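Local coordinates for protein acetaldehyde dehydrogenase (Acetylating) (Geobacillus thermoglucosidasius, PDB 5J78) that probably catalyses the reversible, NAD-dependent interconversion of acetaldehyde and acetyl-CoA, at residues Gln34-Tyr39 and Met202-Glu207; Ala369-Lys374 and Ser380-Lys385; Lys48-Met53 and Asp59-Ser64. All coordinates share one frame; numbering follows the deposited sequence. Where two conformers were deposited one is given.

Contact 1 (Gln34-Tyr39 and Met202-Glu207)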
ATOM      1  N   GLN A  34      -9.234  19.491   1.591  0.58 19.30           N
ATOM      2  CA  GLN A  34     -10.101  20.291   2.435  0.58 22.02           C
ATOM      3  C   GLN A  34     -11.418  20.601   1.728  0.58 19.35           C
ATOM      4  O   GLN A  34     -12.498  20.482   2.314  0.58 17.25           O
ATOM      5  CB  GLN A  34      -9.404  21.594   2.827  0.58 21.03           C
ATOM      6  CG  GLN A  34     -10.143  22.375   3.874  0.58 19.17           C
ATOM      7  CD  GLN A  34     -10.210  21.633   5.169  0.58 28.10           C
ATOM      8  OE1 GLN A  34      -9.245  21.604   5.927  0.58 26.30           O
ATOM      9  NE2 GLN A  34     -11.346  21.008   5.427  0.58 28.96           N
ATOM     10  N   GLU A  35     -11.322  20.998   0.461  1.00 16.81           N
ATOM     11  CA  GLU A  35     -12.521  21.325  -0.309  1.00 24.21           C
ATOM     12  C   GLU A  35     -13.482  20.122  -0.375  1.00 22.84           C
ATOM     13  O   GLU A  35     -14.669  20.264  -0.072  1.00 18.19           O
ATOM     14  CB  GLU A  35     -12.137  21.780  -1.711  1.00 14.30           C
ATOM     15  CG  GLU A  35     -13.320  22.211  -2.589  1.00 22.77           C
ATOM     16  CD  GLU A  35     -12.917  22.612  -4.029  1.00 23.47           C
ATOM     17  OE1 GLU A  35     -12.123  21.907  -4.679  1.00 34.54           O
ATOM     18  OE2 GLU A  35     -13.409  23.644  -4.510  1.00 42.03           O
ATOM     19  N   VAL A  36     -12.967  18.943  -0.740  1.00 17.95           N
ATOM     20  CA  VAL A  36     -13.772  17.704  -0.720  1.00 18.26           C
ATOM     21  C   VAL A  36     -14.466  17.477   0.621  1.00 17.05           C
ATOM     22  O   VAL A  36     -15.676  17.179   0.677  1.00 16.50           O
ATOM     23  CB  VAL A  36     -12.899  16.466  -1.047  1.00 23.40           C
ATOM     24  CG1 VAL A  36     -13.657  15.168  -0.849  1.00 18.02           C
ATOM     25  CG2 VAL A  36     -12.424  16.565  -2.485  1.00 16.97           C
ATOM     26  N   ARG A  37     -13.714  17.630   1.707  1.00 19.07           N
ATOM     27  CA  ARG A  37     -14.284  17.446   3.050  1.00 22.97           C
ATOM     28  C   ARG A  37     -15.406  18.447   3.305  1.00 18.85           C
ATOM     29  O   ARG A  37     -16.466  18.073   3.764  1.00 15.90           O
ATOM     30  CB  ARG A  37     -13.206  17.567   4.123  1.00 18.44           C
ATOM     31  CG  ARG A  37     -12.138  16.462   4.010  1.00 21.98           C
ATOM     32  CD  ARG A  37     -11.173  16.487   5.182  1.00 24.55           C
ATOM     33  NE  ARG A  37     -10.144  15.448   5.115  1.00 24.73           N
ATOM     34  CZ  ARG A  37      -9.117  15.367   5.958  1.00 21.22           C
ATOM     35  NH1 ARG A  37      -8.995  16.257   6.918  1.00 19.69           N
ATOM     36  NH2 ARG A  37      -8.211  14.405   5.845  1.00 18.18           N
ATOM     37  N   ASN A  38     -15.190  19.712   2.960  1.00 18.04           N
ATOM     38  CA  ASN A  38     -16.248  20.700   3.080  1.00 20.04           C
ATOM     39  C   ASN A  38     -17.496  20.358   2.251  1.00 20.80           C
ATOM     40  O   ASN A  38     -18.610  20.483   2.738  1.00 17.05           O
ATOM     41  CB  ASN A  38     -15.734  22.075   2.672  1.00 23.02           C
ATOM     42  CG  ASN A  38     -14.697  22.636   3.652  1.00 19.76           C
ATOM     43  OD1 ASN A  38     -14.650  22.264   4.808  1.00 26.47           O
ATOM     44  ND2 ASN A  38     -13.863  23.538   3.169  1.00 31.08           N
ATOM     45  N   TYR A  39     -17.315  19.945   0.999  1.00 18.56           N
ATOM     46  CA  TYR A  39     -18.455  19.565   0.161  1.00 21.83           C
ATOM     47  C   TYR A  39     -19.235  18.394   0.741  1.00 18.27           C
ATOM     48  O   TYR A  39     -20.466  18.387   0.718  1.00 13.45           O
ATOM     49  CB  TYR A  39     -18.000  19.199  -1.259  1.00 14.83           C
ATOM     50  CG  TYR A  39     -17.488  20.352  -2.083  1.00 17.14           C
ATOM     51  CD1 TYR A  39     -17.701  21.670  -1.699  1.00 25.79           C
ATOM     52  CD2 TYR A  39     -16.788  20.115  -3.261  1.00 30.24           C
ATOM     53  CE1 TYR A  39     -17.223  22.729  -2.474  1.00 25.50           C
ATOM     54  CE2 TYR A  39     -16.312  21.152  -4.036  1.00 26.26           C
ATOM     55  CZ  TYR A  39     -16.530  22.463  -3.638  1.00 27.74           C
ATOM     56  OH  TYR A  39     -16.048  23.504  -4.406  1.00 29.44           O
ATOM     57  N   MET A 202      -5.025  14.217  -7.737  1.00 26.15           N
ATOM     58  CA  MET A 202      -5.100  12.813  -7.345  1.00 31.58           C
ATOM     59  C   MET A 202      -5.570  12.689  -5.900  1.00 19.38           C
ATOM     60  O   MET A 202      -6.447  11.886  -5.588  1.00 24.07           O
ATOM     61  CB  MET A 202      -3.743  12.126  -7.515  1.00 27.31           C
ATOM     62  CG  MET A 202      -3.388  11.731  -8.945  1.00 63.06           C
ATOM     63  SD  MET A 202      -1.953  10.615  -9.023  1.00 74.75           S
ATOM     64  CE  MET A 202      -2.473   9.267  -7.938  1.00 49.54           C
ATOM     65  N   ALA A 203      -4.979  13.488  -5.021  1.00 19.11           N
ATOM     66  CA  ALA A 203      -5.366  13.504  -3.614  1.00 19.57           C
ATOM     67  C   ALA A 203      -6.867  13.734  -3.421  1.00 20.26           C
ATOM     68  O   ALA A 203      -7.486  13.056  -2.617  1.00 18.16           O
ATOM     69  CB  ALA A 203      -4.565  14.555  -2.877  1.00 24.00           C
ATOM     70  N   ALA A 204      -7.456  14.660  -4.176  1.00 18.21           N
ATOM     71  CA  ALA A 204      -8.875  14.968  -4.021  1.00 22.31           C
ATOM     72  C   ALA A 204      -9.759  13.822  -4.515  1.00 19.09           C
ATOM     73  O   ALA A 204     -10.761  13.489  -3.894  1.00 19.12           O
ATOM     74  CB  ALA A 204      -9.233  16.271  -4.774  1.00 22.68           C
ATOM     75  N   THR A 205      -9.400  13.251  -5.658  1.00 16.19           N
ATOM     76  CA  THR A 205     -10.129  12.102  -6.198  1.00 21.22           C
ATOM     77  C   THR A 205     -10.137  10.964  -5.185  1.00 17.67           C
ATOM     78  O   THR A 205     -11.171  10.346  -4.913  1.00 15.09           O
ATOM     79  CB  THR A 205      -9.511  11.606  -7.502  1.00 27.23           C
ATOM     80  OG1 THR A 205      -9.408  12.702  -8.417  1.00 23.14           O
ATOM     81  CG2 THR A 205     -10.378  10.508  -8.111  1.00 23.20           C
ATOM     82  N   ASN A 206      -8.967  10.723  -4.614  1.00 18.40           N
ATOM     83  CA  ASN A 206      -8.789   9.697  -3.603  1.00 23.64           C
ATOM     84  C   ASN A 206      -9.624   9.978  -2.343  1.00 25.02           C
ATOM     85  O   ASN A 206     -10.296   9.090  -1.797  1.00 20.01           O
ATOM     86  CB  ASN A 206      -7.306   9.593  -3.257  1.00 21.00           C
ATOM     87  CG  ASN A 206      -7.003   8.459  -2.307  1.00 34.88           C
ATOM     88  OD1 ASN A 206      -7.062   7.280  -2.676  1.00 41.34           O
ATOM     89  ND2 ASN A 206      -6.658   8.805  -1.077  1.00 34.47           N
ATOM     90  N   GLU A 207      -9.594  11.226  -1.895  1.00 17.28           N
ATOM     91  CA  GLU A 207     -10.346  11.624  -0.718  1.00 24.06           C
ATOM     92  C   GLU A 207     -11.830  11.396  -0.980  1.00 19.20           C
ATOM     93  O   GLU A 207     -12.536  10.834  -0.163  1.00 22.95           O
ATOM     94  CB  GLU A 207     -10.072  13.102  -0.378  1.00 23.78           C
ATOM     95  CG  GLU A 207     -10.688  13.580   0.938  1.00 20.92           C
ATOM     96  CD  GLU A 207      -9.985  13.026   2.187  1.00 23.18           C
ATOM     97  OE1 GLU A 207      -8.879  12.459   2.065  1.00 25.51           O
ATOM     98  OE2 GLU A 207     -10.539  13.170   3.299  1.00 23.81           O
TER
HETATM   99  O   HOH W   1      -6.915  12.227   3.998  1.00 34.90           O
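Val36 presses its two methyl branches onto different residues of the 202-207 helix. CG2 rests beside Ala204, 3.9 Å from its CB, while CG1 lies 3.8 Å from Glu207 CG, so the aliphatic part of the glutamate packs before its carboxylate turns outward. This is the tight, buried side, where Ile197 also covers Val36. The next residue, Arg37, turns the contact polar: extended from CG to NE, it gives NE-H to Glu207 OE2 at 2.9 Å, a nearly straight salt-bridge bond (167°). The oxygen lies close to the guanidinium plane, yet the donor meets it from above the carboxylate, 55° out of that plane. A water spans the wetter rim, accepting from Arg37 NH2 at 3.1 Å and donating to Glu207 OE1 at 2.8 Å. NH2 and NH1 also form salt bridges with Asp29 and Asp27 of the second subunit. A methionine in place of Arg37 would probably leave Glu207 OE2 without its salt bridge and take from the two aspartates the charge that Arg37 supplies. The two short helical segments run roughly parallel, and the pair places N-terminal helix 28-51 between the subunit interface and a helix of the Rossmann-like, probably cofactor-binding, domain.

Contact 2 (Ala369-Lys374 and Ser380-Lys385). Unlike the reference sequence in segment 369-374: Ile372 (reference Thr).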
ATOM      1  N   ALA A 369     -12.433   1.699 -39.104  1.00 30.87           N
ATOM      2  CA  ALA A 369     -11.847   0.551 -39.816  1.00 26.56           C
ATOM      3  C   ALA A 369     -12.911  -0.123 -40.668  1.00 23.89           C
ATOM      4  O   ALA A 369     -14.092  -0.075 -40.339  1.00 30.49           O
ATOM      5  CB  ALA A 369     -11.241  -0.447 -38.846  1.00 20.12           C
ATOM      6  N   PHE A 370     -12.480  -0.764 -41.756  1.00 29.07           N
ATOM      7  CA  PHE A 370     -13.385  -1.398 -42.712  1.00 24.98           C
ATOM      8  C   PHE A 370     -12.944  -2.827 -43.013  1.00 25.19           C
ATOM      9  O   PHE A 370     -11.913  -3.037 -43.655  1.00 27.73           O
ATOM     10  CB  PHE A 370     -13.427  -0.579 -44.010  1.00 25.24           C
ATOM     11  CG  PHE A 370     -14.505  -0.996 -44.971  1.00 26.08           C
ATOM     12  CD1 PHE A 370     -14.291  -2.008 -45.896  1.00 28.74           C
ATOM     13  CD2 PHE A 370     -15.726  -0.358 -44.970  1.00 21.83           C
ATOM     14  CE1 PHE A 370     -15.282  -2.376 -46.783  1.00 31.64           C
ATOM     15  CE2 PHE A 370     -16.724  -0.729 -45.860  1.00 32.23           C
ATOM     16  CZ  PHE A 370     -16.500  -1.732 -46.765  1.00 22.58           C
ATOM     17  N   TYR A 371     -13.727  -3.800 -42.555  1.00 24.69           N
ATOM     18  CA  TYR A 371     -13.387  -5.214 -42.719  1.00 23.37           C
ATOM     19  C   TYR A 371     -14.372  -5.871 -43.657  1.00 27.48           C
ATOM     20  O   TYR A 371     -15.591  -5.698 -43.526  1.00 29.50           O
ATOM     21  CB  TYR A 371     -13.391  -5.970 -41.386  1.00 27.21           C
ATOM     22  CG  TYR A 371     -12.327  -5.567 -40.393  1.00 23.43           C
ATOM     23  CD1 TYR A 371     -12.525  -4.495 -39.531  1.00 21.45           C
ATOM     24  CD2 TYR A 371     -11.145  -6.283 -40.287  1.00 27.83           C
ATOM     25  CE1 TYR A 371     -11.554  -4.133 -38.601  1.00 21.02           C
ATOM     26  CE2 TYR A 371     -10.173  -5.933 -39.364  1.00 23.57           C
ATOM     27  CZ  TYR A 371     -10.383  -4.854 -38.524  1.00 25.21           C
ATOM     28  OH  TYR A 371      -9.414  -4.493 -37.610  1.00 26.24           O
ATOM     29  N   ILE A 372     -13.821  -6.644 -44.587  1.00 24.23           N
ATOM     30  CA  ILE A 372     -14.598  -7.471 -45.511  1.00 40.40           C
ATOM     31  C   ILE A 372     -14.788  -8.863 -44.929  1.00 27.09           C
ATOM     32  O   ILE A 372     -13.827  -9.475 -44.466  1.00 26.74           O
ATOM     33  CB  ILE A 372     -13.899  -7.644 -46.887  1.00 30.52           C
ATOM     34  CG1 ILE A 372     -13.046  -6.426 -47.265  1.00 43.58           C
ATOM     35  CG2 ILE A 372     -14.932  -7.961 -47.974  1.00 35.53           C
ATOM     36  CD1 ILE A 372     -13.827  -5.233 -47.557  1.00 36.80           C
ATOM     37  N   VAL A 373     -16.010  -9.377 -44.972  1.00 25.30           N
ATOM     38  CA  VAL A 373     -16.270 -10.711 -44.439  1.00 32.38           C
ATOM     39  C   VAL A 373     -17.127 -11.464 -45.424  1.00 33.99           C
ATOM     40  O   VAL A 373     -17.839 -10.850 -46.217  1.00 31.30           O
ATOM     41  CB  VAL A 373     -16.964 -10.668 -43.059  1.00 32.44           C
ATOM     42  CG1 VAL A 373     -16.161  -9.814 -42.098  1.00 36.67           C
ATOM     43  CG2 VAL A 373     -18.404 -10.163 -43.171  1.00 25.93           C
ATOM     44  N   LYS A 374     -17.066 -12.793 -45.371  1.00 44.20           N
ATOM     45  CA  LYS A 374     -17.806 -13.626 -46.322  1.00 36.95           C
ATOM     46  C   LYS A 374     -19.262 -13.772 -45.899  1.00 47.46           C
ATOM     47  O   LYS A 374     -20.171 -13.725 -46.738  1.00 48.49           O
ATOM     48  CB  LYS A 374     -17.141 -14.991 -46.457  1.00 33.10           C
ATOM     49  CG  LYS A 374     -16.026 -15.063 -47.502  1.00 54.63           C
ATOM     50  CD  LYS A 374     -14.630 -15.034 -46.870  1.00 57.27           C
ATOM     51  CE  LYS A 374     -14.381 -16.251 -45.969  1.00 62.10           C
ATOM     52  NZ  LYS A 374     -12.925 -16.559 -45.797  1.00 70.66           N
ATOM     53  N   SER A 380     -19.069 -12.652 -36.893  1.00 33.72           N
ATOM     54  CA  SER A 380     -19.075 -12.904 -35.449  1.00 28.49           C
ATOM     55  C   SER A 380     -17.686 -13.113 -34.864  1.00 32.72           C
ATOM     56  O   SER A 380     -17.368 -12.601 -33.791  1.00 33.21           O
ATOM     57  CB  SER A 380     -19.926 -14.125 -35.130  1.00 19.44           C
ATOM     58  OG  SER A 380     -21.293 -13.874 -35.403  1.00 28.67           O
ATOM     59  N   GLU A 381     -16.849 -13.862 -35.570  0.54 34.88           N
ATOM     60  CA  GLU A 381     -15.490 -14.114 -35.109  0.54 35.06           C
ATOM     61  C   GLU A 381     -14.658 -12.822 -35.056  0.54 31.72           C
ATOM     62  O   GLU A 381     -13.861 -12.636 -34.134  0.54 29.90           O
ATOM     63  CB  GLU A 381     -14.824 -15.160 -36.013  0.54 37.14           C
ATOM     64  CG  GLU A 381     -15.552 -16.520 -36.009  0.54 40.48           C
ATOM     65  CD  GLU A 381     -15.141 -17.439 -37.160  0.54 43.53           C
ATOM     66  OE1 GLU A 381     -15.471 -18.645 -37.102  0.54 40.44           O
ATOM     67  OE2 GLU A 381     -14.501 -16.960 -38.123  0.54 44.00           O
ATOM     68  N   LEU A 382     -14.844 -11.929 -36.032  1.00 33.93           N
ATOM     69  CA  LEU A 382     -14.144 -10.634 -36.026  1.00 27.71           C
ATOM     70  C   LEU A 382     -14.697  -9.699 -34.938  1.00 20.06           C
ATOM     71  O   LEU A 382     -13.943  -9.047 -34.222  1.00 24.95           O
ATOM     72  CB  LEU A 382     -14.253  -9.931 -37.385  1.00 35.95           C
ATOM     73  CG  LEU A 382     -13.246 -10.291 -38.475  1.00 31.91           C
ATOM     74  CD1 LEU A 382     -13.626  -9.526 -39.711  1.00 36.24           C
ATOM     75  CD2 LEU A 382     -11.818  -9.978 -38.052  1.00 33.46           C
ATOM     76  N   ALA A 383     -16.019  -9.621 -34.855  1.00 19.31           N
ATOM     77  CA  ALA A 383     -16.668  -8.860 -33.791  1.00 30.29           C
ATOM     78  C   ALA A 383     -16.102  -9.288 -32.438  1.00 24.37           C
ATOM     79  O   ALA A 383     -15.748  -8.454 -31.601  1.00 25.89           O
ATOM     80  CB  ALA A 383     -18.176  -9.057 -33.829  1.00 19.90           C
ATOM     81  N   GLN A 384     -15.978 -10.596 -32.237  1.00 26.91           N
ATOM     82  CA  GLN A 384     -15.507 -11.116 -30.952  1.00 23.61           C
ATOM     83  C   GLN A 384     -14.086 -10.635 -30.687  1.00 22.42           C
ATOM     84  O   GLN A 384     -13.782 -10.158 -29.584  1.00 21.54           O
ATOM     85  CB  GLN A 384     -15.604 -12.655 -30.922  1.00 26.55           C
ATOM     86  CG  GLN A 384     -15.053 -13.286 -29.671  1.00 34.51           C
ATOM     87  CD  GLN A 384     -15.838 -12.900 -28.435  1.00 49.26           C
ATOM     88  OE1 GLN A 384     -17.031 -12.575 -28.506  1.00 35.44           O
ATOM     89  NE2 GLN A 384     -15.170 -12.932 -27.293  1.00 39.96           N
ATOM     90  N   LYS A 385     -13.231 -10.700 -31.707  1.00 31.12           N
ATOM     91  CA  LYS A 385     -11.837 -10.237 -31.583  1.00 27.55           C
ATOM     92  C   LYS A 385     -11.690  -8.729 -31.338  1.00 23.03           C
ATOM     93  O   LYS A 385     -10.816  -8.292 -30.588  1.00 22.15           O
ATOM     94  CB  LYS A 385     -11.057 -10.598 -32.843  1.00 31.92           C
ATOM     95  CG  LYS A 385     -10.683 -12.069 -32.988  1.00 41.78           C
ATOM     96  CD  LYS A 385      -9.490 -12.209 -33.939  1.00 61.06           C
ATOM     97  CE  LYS A 385      -9.205 -13.655 -34.324  1.00 63.07           C
ATOM     98  NZ  LYS A 385     -10.194 -14.162 -35.317  1.00 65.79           N
TER
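The hydroxyl of Tyr371 is hydrogen-bonded to the backbone O of Glu352, which ties down the far end of a ring whose CB end meets Leu382. Across the contact itself everything is apolar. Leu382 reaches from its helix toward the strand: CG stands anti to the carbonyl carbon (chi1 -85°) and CD1 continues the extended line, making that single methyl the group which touches both partners. It lies 3.9 Å from Tyr371 CB and 4.1 Å from Tyr371 CD2, approaching the ring obliquely. Strand 367-373 belongs to the parallel sheet of the catalytic domain of the aldehyde dehydrogenase fold, and helix 376-388 begins the crossover from it to strand 395-399, a beta-alpha-beta connection that passes over strands 276-282 and 244-248. Two residues further along the strand, Val373 turns CB to the same side as Tyr371, and its CG1 comes within 3.5 Å of Leu382 CD1, closer than carbon atoms usually pack. The two side chains run antiparallel, methyl beside methyl. Leu386, one helical turn beyond Leu382, also touches Tyr371, while Ala379 and Glu378 cover Val373 from the start of the same helix.

Contact 3 (Lys48-Met53 and Asp59-Ser64)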
ATOM      1  N   LYS A  48     -30.084  15.429   4.064  0.60 20.67           N
ATOM      2  CA  LYS A  48     -31.035  15.210   5.149  0.60 25.90           C
ATOM      3  C   LYS A  48     -32.273  16.079   4.956  0.60 24.31           C
ATOM      4  O   LYS A  48     -33.397  15.642   5.198  0.60 25.28           O
ATOM      5  CB  LYS A  48     -30.387  15.498   6.505  0.60 22.89           C
ATOM      6  CG  LYS A  48     -30.259  14.280   7.393  0.60 32.63           C
ATOM      7  CD  LYS A  48     -28.824  13.858   7.567  0.60 30.77           C
ATOM      8  CE  LYS A  48     -28.720  12.356   7.841  0.60 31.02           C
ATOM      9  NZ  LYS A  48     -27.341  11.847   7.585  0.60 29.01           N
ATOM     10  N   ILE A  49     -32.058  17.317   4.525  1.00 23.46           N
ATOM     11  CA  ILE A  49     -33.162  18.214   4.253  1.00 21.94           C
ATOM     12  C   ILE A  49     -33.918  17.714   3.037  1.00 23.40           C
ATOM     13  O   ILE A  49     -35.145  17.689   3.017  1.00 23.30           O
ATOM     14  CB  ILE A  49     -32.679  19.656   4.016  1.00 30.90           C
ATOM     15  CG1 ILE A  49     -32.010  20.191   5.282  1.00 25.64           C
ATOM     16  CG2 ILE A  49     -33.841  20.562   3.584  1.00 33.63           C
ATOM     17  CD1 ILE A  49     -31.288  21.515   5.095  1.00 25.39           C
ATOM     18  N   LEU A  50     -33.191  17.312   2.005  1.00 21.38           N
ATOM     19  CA  LEU A  50     -33.863  16.890   0.799  1.00 16.63           C
ATOM     20  C   LEU A  50     -34.753  15.677   1.092  1.00 16.81           C
ATOM     21  O   LEU A  50     -35.877  15.583   0.597  1.00 18.89           O
ATOM     22  CB  LEU A  50     -32.860  16.555  -0.307  1.00 21.10           C
ATOM     23  CG  LEU A  50     -33.513  16.329  -1.677  1.00 14.28           C
ATOM     24  CD1 LEU A  50     -34.027  17.643  -2.268  1.00 29.92           C
ATOM     25  CD2 LEU A  50     -32.565  15.657  -2.675  1.00 23.53           C
ATOM     26  N   GLU A  51     -34.243  14.760   1.901  1.00 19.83           N
ATOM     27  CA  GLU A  51     -34.904  13.481   2.128  1.00 18.33           C
ATOM     28  C   GLU A  51     -36.272  13.646   2.797  1.00 23.31           C
ATOM     29  O   GLU A  51     -37.127  12.763   2.700  1.00 19.44           O
ATOM     30  CB  GLU A  51     -34.033  12.561   3.001  1.00 22.82           C
ATOM     31  CG  GLU A  51     -34.672  11.167   3.169  1.00 25.97           C
ATOM     32  CD  GLU A  51     -33.730  10.072   3.685  1.00 30.09           C
ATOM     33  OE1 GLU A  51     -32.488  10.244   3.666  1.00 29.83           O
ATOM     34  OE2 GLU A  51     -34.251   9.008   4.108  1.00 51.14           O
ATOM     35  N   LYS A  52     -36.469  14.766   3.485  1.00 23.10           N
ATOM     36  CA  LYS A  52     -37.749  15.040   4.147  1.00 26.01           C
ATOM     37  C   LYS A  52     -38.855  15.527   3.206  1.00 30.89           C
ATOM     38  O   LYS A  52     -40.019  15.568   3.598  1.00 28.58           O
ATOM     39  CB  LYS A  52     -37.530  16.063   5.268  1.00 32.28           C
ATOM     40  CG  LYS A  52     -36.656  15.497   6.398  1.00 24.98           C
ATOM     41  CD  LYS A  52     -36.387  16.467   7.539  1.00 36.54           C
ATOM     42  CE  LYS A  52     -35.598  15.748   8.645  1.00 45.49           C
ATOM     43  NZ  LYS A  52     -35.129  16.675   9.710  1.00 56.63           N
ATOM     44  N   MET A  53     -38.519  15.874   1.967  1.00 25.98           N
ATOM     45  CA  MET A  53     -39.517  16.451   1.054  1.00 21.06           C
ATOM     46  C   MET A  53     -40.491  15.442   0.444  1.00 22.92           C
ATOM     47  O   MET A  53     -40.209  14.247   0.365  1.00 23.85           O
ATOM     48  CB  MET A  53     -38.813  17.199  -0.081  1.00 20.54           C
ATOM     49  CG  MET A  53     -37.952  18.329   0.392  1.00 20.85           C
ATOM     50  SD  MET A  53     -37.218  19.222  -1.001  1.00 27.45           S
ATOM     51  CE  MET A  53     -36.329  20.486  -0.124  1.00 29.20           C
ATOM     52  N   ASP A  59     -40.018  16.448  -7.343  1.00 18.09           N
ATOM     53  CA  ASP A  59     -40.234  16.519  -8.782  1.00 21.45           C
ATOM     54  C   ASP A  59     -40.139  17.959  -9.317  1.00 25.92           C
ATOM     55  O   ASP A  59     -39.654  18.164 -10.425  1.00 24.73           O
ATOM     56  CB  ASP A  59     -41.582  15.910  -9.164  1.00 30.26           C
ATOM     57  CG  ASP A  59     -41.601  14.382  -9.023  1.00 34.49           C
ATOM     58  OD1 ASP A  59     -40.535  13.758  -8.820  1.00 24.98           O
ATOM     59  OD2 ASP A  59     -42.692  13.802  -9.152  1.00 23.16           O
ATOM     60  N   LYS A  60     -40.578  18.945  -8.537  1.00 20.00           N
ATOM     61  CA  LYS A  60     -40.414  20.348  -8.932  1.00 25.27           C
ATOM     62  C   LYS A  60     -38.932  20.735  -9.047  1.00 24.88           C
ATOM     63  O   LYS A  60     -38.541  21.434  -9.982  1.00 25.28           O
ATOM     64  CB  LYS A  60     -41.110  21.276  -7.935  1.00 25.10           C
ATOM     65  CG  LYS A  60     -42.613  21.343  -8.112  1.00 55.90           C
ATOM     66  CD  LYS A  60     -43.269  22.175  -7.014  1.00 60.76           C
ATOM     67  CE  LYS A  60     -44.799  22.057  -7.040  1.00 64.58           C
ATOM     68  NZ  LYS A  60     -45.444  22.788  -8.174  1.00 75.65           N
ATOM     69  N   ILE A  61     -38.118  20.293  -8.088  1.00 21.69           N
ATOM     70  CA  ILE A  61     -36.674  20.526  -8.143  1.00 18.97           C
ATOM     71  C   ILE A  61     -36.070  19.895  -9.408  1.00 20.26           C
ATOM     72  O   ILE A  61     -35.318  20.551 -10.140  1.00 18.13           O
ATOM     73  CB  ILE A  61     -35.977  19.978  -6.878  1.00 25.55           C
ATOM     74  CG1 ILE A  61     -36.455  20.802  -5.669  1.00 20.10           C
ATOM     75  CG2 ILE A  61     -34.425  20.026  -7.034  1.00 19.62           C
ATOM     76  CD1 ILE A  61     -36.140  20.224  -4.322  1.00 24.72           C
ATOM     77  N   VAL A  62     -36.415  18.641  -9.686  1.00 18.27           N
ATOM     78  CA  VAL A  62     -35.828  17.947 -10.841  1.00 20.35           C
ATOM     79  C   VAL A  62     -36.212  18.657 -12.151  1.00 26.34           C
ATOM     80  O   VAL A  62     -35.394  18.788 -13.084  1.00 20.43           O
ATOM     81  CB  VAL A  62     -36.265  16.472 -10.883  1.00 15.12           C
ATOM     82  CG1 VAL A  62     -35.784  15.787 -12.142  1.00 18.54           C
ATOM     83  CG2 VAL A  62     -35.753  15.706  -9.609  1.00 21.46           C
ATOM     84  N   GLU A  63     -37.458  19.115 -12.209  1.00 17.88           N
ATOM     85  CA  GLU A  63     -37.982  19.776 -13.391  1.00 21.05           C
ATOM     86  C   GLU A  63     -37.246  21.099 -13.645  1.00 18.17           C
ATOM     87  O   GLU A  63     -36.863  21.387 -14.773  1.00 19.87           O
ATOM     88  CB  GLU A  63     -39.482  20.026 -13.242  1.00 23.85           C
ATOM     89  CG  GLU A  63     -40.061  20.889 -14.346  1.00 37.65           C
ATOM     90  CD  GLU A  63     -41.539  21.121 -14.167  1.00 48.29           C
ATOM     91  OE1 GLU A  63     -41.941  21.589 -13.078  1.00 59.07           O
ATOM     92  OE2 GLU A  63     -42.289  20.813 -15.109  1.00 49.41           O
ATOM     93  N   SER A  64     -37.047  21.878 -12.582  1.00 24.53           N
ATOM     94  CA  SER A  64     -36.323  23.136 -12.666  1.00 20.47           C
ATOM     95  C   SER A  64     -34.887  22.902 -13.127  1.00 26.95           C
ATOM     96  O   SER A  64     -34.362  23.664 -13.932  1.00 20.26           O
ATOM     97  CB  SER A  64     -36.339  23.850 -11.313  1.00 18.00           C
ATOM     98  OG  SER A  64     -35.520  25.011 -11.334  1.00 28.78           O
TER
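Ile61 fills the inside of a helix-loop-helix connection in the N-terminal part of the fold, touching Leu50 and Met53, where helix 28-51 gives way after a short link to helix 55-84. Along the second helix, Asp59 comes first: it turns its carboxylate elsewhere, and OD1 forms a salt bridge with Lys156 NZ of helix 143-156. Ile61 then makes the whole contact with 48-53 through one methyl, reaching both the end of helix 28-51 and the loop residue Met53. Its CG1 branch lies anti to the carbonyl carbon (chi1 -66°) and extends onward, carrying CD1 toward the other segment. There CD1 meets Met53 SD at 3.6 Å, sulfur against methyl, the two side chains crossing at about a right angle; Met53 is extended beyond CG, and its SD reaches the Ile61 methyl. The same CD1 lies 3.9 Å from Leu50 CD1, an ordinary methyl-methyl contact. Met53 N is hydrogen-bonded to Leu50 O at 3.0 Å, holding both of these partners in one turn of backbone. Val155, Ala184 and Ala189 complete the apolar surroundings of Ile61. Val62, next in line, packs instead on Leu152 and Tyr104. Two residues later, Ser64 OG is hydrogen-bonded to the backbone O of Ala183 in helix 170-186.

Contacts 1 and 3 share helix 28-51, with contact 3 nested inside the chain loop closed by contact 1 and their centres about 25 Å apart. Contact 2 stands apart in the other sheet-containing half of the chain, its centre about 45 Å from that of contact 1 and about 49 Å from that of contact 3. Contacts 2 and 3 are buried and purely apolar, each joining neighbouring elements a few residues apart through one methyl that meets two partners. Contact 1 joins segments 163 residues apart; it is only partly buried, and adds a salt bridge and a bridging water to its apolar patch, and its arginine also reaches another subunit, which touches neither contact 2 nor contact 3.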